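Local coordinates for protein shikimate dehydrogenase (NADP(+)) (Peptoclostridium difficile, PDB 5DZS) that probably catalyses the reversible NADPH-linked reduction of 3-dehydroshikimate to shikimate, the fourth of seven steps in the biosynthesis of chorismate, at residues Tyr64-Met69 / Ala129-Leu134; Gly57-Val62 / Ile241-Ile246. All coordinates share one frame; numbering follows the deposited sequence. Where two conformers were deposited one is given.

Interaction 1 (Tyr64-Met69 / Ala129-Leu134); sequences YKERIM and ASKAAL. With SO4 (sulfate ion), chain D.
Glu-66 and Lys-131 reach for each other from opposite directions and close a salt bridge between the loop segment 64-69 and the helix segment 129-134. Lys-131 NZ lies 3.1 Å from Glu-66 OE2 and comes from above the carboxylate, 41° out of its plane, while OE1 stays farther off at 3.7 Å from the same NZ. The carboxylate is carried out on a chain extended beyond CG; the lysine is extended from CG to its last torsion, where a bend (chi4 61°) turns the ammonium group across to the acid.

Lys-65 is extended beyond CG, and its NZ passes 4.1 Å from Ala-129 CB. That is only a van der Waals approach: the polar partner of NZ is Asp-101, with which it forms a salt bridge. A sulfate ion, probably from the crystallisation liquor, sits between the two segments. Its O3 accepts a bond of 3.0 Å from Lys-65 N (158° at the hydrogen), and Gly-128 N, just ahead of the helix segment, binds the same ion. Glu-66 OE2 is 3.4 Å from sulfate O4; the ion would be expected to disfavour a charged Glu-66, and Lys-131 probably offsets this.

The contact spans the cleft between the substrate-binding domain, where Lys-65 is the predicted proton acceptor and Asp-101 is predicted to bind shikimate, and the Rossmann-type NADP domain, whose helix 128-139 follows strand 120-124 of the parallel sheet.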
loop_
_atom_site.group_PDB
_atom_site.type_symbol
_atom_site.label_atom_id
_atom_site.label_comp_id
_atom_site.label_asym_id
_atom_site.label_seq_id
_atom_site.Cartn_x
_atom_site.Cartn_y
_atom_site.Cartn_z
ATOM N N TYR B 64 -16.639 5.717 15.593
ATOM C CA TYR B 64 -15.302 5.456 16.127
ATOM C C TYR B 64 -14.135 5.822 15.232
ATOM O O TYR B 64 -13.000 5.558 15.616
ATOM C CB TYR B 64 -15.169 3.952 16.482
ATOM C CG TYR B 64 -16.191 3.438 17.488
ATOM C CD1 TYR B 64 -16.441 4.142 18.650
ATOM C CD2 TYR B 64 -16.878 2.252 17.292
ATOM C CE1 TYR B 64 -17.358 3.682 19.573
ATOM C CE2 TYR B 64 -17.799 1.780 18.209
ATOM C CZ TYR B 64 -18.037 2.509 19.342
ATOM O OH TYR B 64 -18.944 2.095 20.279
ATOM N N LYS B 65 -14.379 6.441 14.088
ATOM C CA LYS B 65 -13.263 6.681 13.166
ATOM C C LYS B 65 -12.176 7.601 13.734
ATOM O O LYS B 65 -11.018 7.482 13.369
ATOM C CB LYS B 65 -13.743 7.185 11.821
ATOM C CG LYS B 65 -14.681 6.242 11.097
ATOM C CD LYS B 65 -15.039 6.913 9.761
ATOM C CE LYS B 65 -16.000 6.156 8.898
ATOM N NZ LYS B 65 -16.241 7.050 7.716
ATOM N N GLU B 66 -12.560 8.538 14.584
ATOM C CA GLU B 66 -11.582 9.427 15.230
ATOM C C GLU B 66 -11.066 8.857 16.550
ATOM O O GLU B 66 -9.843 8.872 16.815
ATOM C CB GLU B 66 -12.193 10.836 15.437
ATOM C CG GLU B 66 -12.614 11.474 14.122
ATOM C CD GLU B 66 -13.296 12.840 14.215
ATOM O OE1 GLU B 66 -12.968 13.661 15.096
ATOM O OE2 GLU B 66 -14.160 13.103 13.352
ATOM N N ARG B 67 -11.987 8.353 17.378
ATOM C CA ARG B 67 -11.643 7.854 18.718
ATOM C C ARG B 67 -10.731 6.642 18.718
ATOM O O ARG B 67 -10.038 6.406 19.706
ATOM C CB ARG B 67 -12.882 7.574 19.594
ATOM C CG ARG B 67 -13.739 8.806 19.867
ATOM C CD ARG B 67 -14.324 8.886 21.289
ATOM N NE ARG B 67 -15.295 7.859 21.694
ATOM C CZ ARG B 67 -15.018 6.820 22.488
ATOM N NH1 ARG B 67 -15.977 5.955 22.823
ATOM N NH2 ARG B 67 -13.792 6.648 22.967
ATOM N N ILE B 68 -10.734 5.862 17.637
ATOM C CA ILE B 68 -9.875 4.698 17.568
ATOM C C ILE B 68 -8.391 5.035 17.344
ATOM O O ILE B 68 -7.517 4.222 17.665
ATOM C CB ILE B 68 -10.355 3.747 16.434
ATOM C CG1 ILE B 68 -9.847 2.317 16.667
ATOM C CG2 ILE B 68 -9.927 4.243 15.049
ATOM C CD1 ILE B 68 -10.397 1.673 17.909
ATOM N N MET B 69 -8.103 6.228 16.835
ATOM C CA MET B 69 -6.713 6.577 16.473
ATOM C C MET B 69 -5.723 6.473 17.606
ATOM O O MET B 69 -4.593 5.996 17.395
ATOM C CB MET B 69 -6.660 7.956 15.812
ATOM C CG MET B 69 -7.495 7.983 14.524
ATOM S SD MET B 69 -7.435 9.495 13.571
ATOM C CE MET B 69 -5.708 9.562 13.151
ATOM N N ALA B 129 -15.996 11.101 7.666
ATOM C CA ALA B 129 -16.431 11.124 6.247
ATOM C C ALA B 129 -16.479 12.550 5.704
ATOM O O ALA B 129 -16.010 12.832 4.599
ATOM C CB ALA B 129 -17.775 10.436 6.099
ATOM N N SER B 130 -17.030 13.452 6.503
ATOM C CA SER B 130 -17.070 14.851 6.176
ATOM C C SER B 130 -15.657 15.422 5.992
ATOM O O SER B 130 -15.429 16.234 5.091
ATOM C CB SER B 130 -17.796 15.603 7.296
ATOM O OG SER B 130 -17.803 16.999 7.098
ATOM N N LYS B 131 -14.720 14.999 6.850
ATOM C CA LYS B 131 -13.338 15.478 6.780
ATOM C C LYS B 131 -12.659 15.024 5.477
ATOM O O LYS B 131 -11.905 15.784 4.856
ATOM C CB LYS B 131 -12.532 15.007 8.003
ATOM C CG LYS B 131 -12.896 15.684 9.322
ATOM C CD LYS B 131 -12.112 15.080 10.485
ATOM C CE LYS B 131 -12.301 15.862 11.773
ATOM N NZ LYS B 131 -13.712 15.917 12.242
ATOM N N ALA B 132 -12.949 13.797 5.065
ATOM C CA ALA B 132 -12.397 13.246 3.828
ATOM C C ALA B 132 -12.975 13.968 2.632
ATOM O O ALA B 132 -12.262 14.253 1.672
ATOM C CB ALA B 132 -12.686 11.767 3.718
ATOM N N ALA B 133 -14.282 14.212 2.681
ATOM C CA ALA B 133 -14.979 14.922 1.621
ATOM C C ALA B 133 -14.457 16.346 1.503
ATOM O O ALA B 133 -14.234 16.840 0.387
ATOM C CB ALA B 133 -16.483 14.910 1.866
ATOM N N LEU B 134 -14.261 17.009 2.642
ATOM C CA LEU B 134 -13.687 18.341 2.655
ATOM C C LEU B 134 -12.306 18.298 1.986
ATOM O O LEU B 134 -12.007 19.111 1.127
ATOM C CB LEU B 134 -13.583 18.865 4.097
ATOM C CG LEU B 134 -12.870 20.202 4.346
ATOM C CD1 LEU B 134 -13.364 20.834 5.647
ATOM C CD2 LEU B 134 -11.345 20.062 4.341
HETATM S S SO4 D . -17.002 9.426 13.071
HETATM O O1 SO4 D . -17.700 9.586 11.785
HETATM O O2 SO4 D . -17.812 10.104 14.142
HETATM O O3 SO4 D . -16.815 8.005 13.444
HETATM O O4 SO4 D . -15.687 10.091 12.981
#

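Interaction 2 (Gly57-Val62 / Ile241-Ile246); sequences GVNVTV and IKSQEI
A single side-chain hydrogen bond, partly buried, ties strand 57-60 of the mixed sheet to helix 233-248, which packs beside that sheet although it comes much later in the chain. Asn-59 ND2 donates a hydrogen bond to Ser-243 OG over 3.0 Å, nearly straight at 160° at the hydrogen. The hydroxyl oxygen also lies almost in the amide plane, 4° from it. Only these two residues touch, and their CA atoms remain 7.9 Å apart; with CG beside the backbone N (chi1 -70°), the asparagine carries its amide across to the helix.

In the substrate-binding domain of shikimate dehydrogenases, this strand leads into the shikimate site, and Thr-61, just beyond its end, is predicted to bind shikimate. Asn-59 is held at both ends of its amide: OD1 accepts from Tyr-33 OH, and ND2 also bonds to Asn-86 O, on a residue predicted to bind shikimate. Together these partners fix the rotation of the amide group. Ser-243 OG is likewise shared, with Gln-239 O one turn back in the helix and with Thr-87 OG1. Farther round the helix, Lys-242 NZ meets Glu-245 OE2 at 3.0 Å and Asp-249 of the second subunit.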
loop_
_atom_site.group_PDB
_atom_site.type_symbol
_atom_site.label_atom_id
_atom_site.label_comp_id
_atom_site.label_asym_id
_atom_site.label_seq_id
_atom_site.Cartn_x
_atom_site.Cartn_y
_atom_site.Cartn_z
ATOM N N GLY B 57 -7.386 -7.767 10.057
ATOM C CA GLY B 57 -7.797 -6.409 9.725
ATOM C C GLY B 57 -9.211 -6.103 10.110
ATOM O O GLY B 57 -10.059 -7.012 10.096
ATOM N N VAL B 58 -9.497 -4.834 10.380
ATOM C CA VAL B 58 -10.867 -4.426 10.602
ATOM C C VAL B 58 -11.119 -3.115 9.908
ATOM O O VAL B 58 -10.188 -2.300 9.725
ATOM C CB VAL B 58 -11.293 -4.287 12.083
ATOM C CG1 VAL B 58 -11.133 -5.621 12.803
ATOM C CG2 VAL B 58 -10.527 -3.208 12.793
ATOM N N ASN B 59 -12.346 -2.914 9.480
ATOM C CA ASN B 59 -12.805 -1.596 9.131
ATOM C C ASN B 59 -13.413 -0.958 10.364
ATOM O O ASN B 59 -13.849 -1.646 11.287
ATOM C CB ASN B 59 -13.837 -1.665 8.020
ATOM C CG ASN B 59 -13.235 -2.066 6.703
ATOM O OD1 ASN B 59 -13.617 -3.080 6.119
ATOM N ND2 ASN B 59 -12.288 -1.286 6.222
ATOM N N VAL B 60 -13.464 0.383 10.350
ATOM C CA VAL B 60 -14.033 1.143 11.467
ATOM C C VAL B 60 -15.037 2.096 10.857
ATOM O O VAL B 60 -14.745 2.811 9.852
ATOM C CB VAL B 60 -12.944 1.922 12.242
ATOM C CG1 VAL B 60 -13.524 2.632 13.456
ATOM C CG2 VAL B 60 -11.843 1.000 12.690
ATOM N N THR B 61 -16.213 2.121 11.434
ATOM C CA THR B 61 -17.248 3.046 11.007
ATOM C C THR B 61 -17.733 3.899 12.188
ATOM O O THR B 61 -17.096 3.978 13.266
ATOM C CB THR B 61 -18.365 2.335 10.226
ATOM O OG1 THR B 61 -19.260 3.307 9.635
ATOM C CG2 THR B 61 -19.126 1.389 11.091
ATOM N N VAL B 62 -18.816 4.625 11.965
ATOM C CA VAL B 62 -19.333 5.514 12.997
ATOM C C VAL B 62 -19.670 4.745 14.275
ATOM O O VAL B 62 -20.197 3.628 14.215
ATOM C CB VAL B 62 -20.547 6.299 12.463
ATOM C CG1 VAL B 62 -20.107 7.211 11.341
ATOM C CG2 VAL B 62 -21.647 5.369 12.011
ATOM N N ILE B 241 -12.457 -3.024 -1.562
ATOM C CA ILE B 241 -11.348 -3.518 -2.382
ATOM C C ILE B 241 -10.026 -2.863 -1.964
ATOM O O ILE B 241 -9.004 -3.564 -1.820
ATOM C CB ILE B 241 -11.673 -3.338 -3.881
ATOM C CG1 ILE B 241 -12.811 -4.292 -4.264
ATOM C CG2 ILE B 241 -10.446 -3.585 -4.759
ATOM C CD1 ILE B 241 -13.426 -4.012 -5.624
ATOM N N LYS B 242 -10.031 -1.561 -1.728
ATOM C CA LYS B 242 -8.825 -0.894 -1.265
ATOM C C LYS B 242 -8.379 -1.457 0.087
ATOM O O LYS B 242 -7.188 -1.655 0.329
ATOM C CB LYS B 242 -9.048 0.621 -1.193
ATOM C CG LYS B 242 -7.824 1.418 -0.788
ATOM C CD LYS B 242 -6.677 1.304 -1.780
ATOM C CE LYS B 242 -6.990 1.851 -3.169
ATOM N NZ LYS B 242 -5.880 1.715 -4.175
ATOM N N SER B 243 -9.339 -1.705 0.985
ATOM C CA SER B 243 -8.992 -2.302 2.266
ATOM C C SER B 243 -8.312 -3.664 2.049
ATOM O O SER B 243 -7.313 -3.981 2.712
ATOM C CB SER B 243 -10.210 -2.509 3.162
ATOM O OG SER B 243 -10.789 -1.284 3.583
ATOM N N GLN B 244 -8.886 -4.468 1.157
ATOM C CA GLN B 244 -8.324 -5.767 0.846
ATOM C C GLN B 244 -6.900 -5.666 0.276
ATOM O O GLN B 244 -6.031 -6.490 0.595
ATOM C CB GLN B 244 -9.259 -6.512 -0.087
ATOM C CG GLN B 244 -10.530 -6.966 0.603
ATOM C CD GLN B 244 -10.264 -8.013 1.666
ATOM O OE1 GLN B 244 -9.214 -8.635 1.689
ATOM N NE2 GLN B 244 -11.232 -8.213 2.559
ATOM N N GLU B 245 -6.658 -4.641 -0.538
ATOM C CA GLU B 245 -5.331 -4.436 -1.111
ATOM C C GLU B 245 -4.329 -4.170 0.027
ATOM O O GLU B 245 -3.228 -4.682 0.045
ATOM C CB GLU B 245 -5.306 -3.257 -2.090
ATOM C CG GLU B 245 -6.015 -3.541 -3.407
ATOM C CD GLU B 245 -5.879 -2.403 -4.390
ATOM O OE1 GLU B 245 -5.809 -2.682 -5.611
ATOM O OE2 GLU B 245 -5.800 -1.238 -3.988
ATOM N N ILE B 246 -4.739 -3.343 0.975
ATOM C CA ILE B 246 -3.898 -3.021 2.124
ATOM C C ILE B 246 -3.626 -4.247 3.004
ATOM O O ILE B 246 -2.480 -4.527 3.375
ATOM C CB ILE B 246 -4.559 -1.919 2.973
ATOM C CG1 ILE B 246 -4.520 -0.591 2.196
ATOM C CG2 ILE B 246 -3.834 -1.780 4.320
ATOM C CD1 ILE B 246 -5.414 0.475 2.766
#

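Overall arrangement
The two contacts sit at different depths. Interaction 1 is a surface contact made by long charged side chains across the gap between the domains, with a sulfate ion in between. Interaction 2 is partly buried and uses short neutral side chains, whose amide and hydroxyl are fixed within a wider hydrogen-bond network. They share one run of chain: the loop 64-69 follows strand 57-60 a few residues on, and Lys-65 CG packs 3.7 Å from Val-60 O. Interaction 2 holds the strand to helix 233-248, whereas interaction 1 connects the loop to helix 128-139. Their centres are about 14 Å apart.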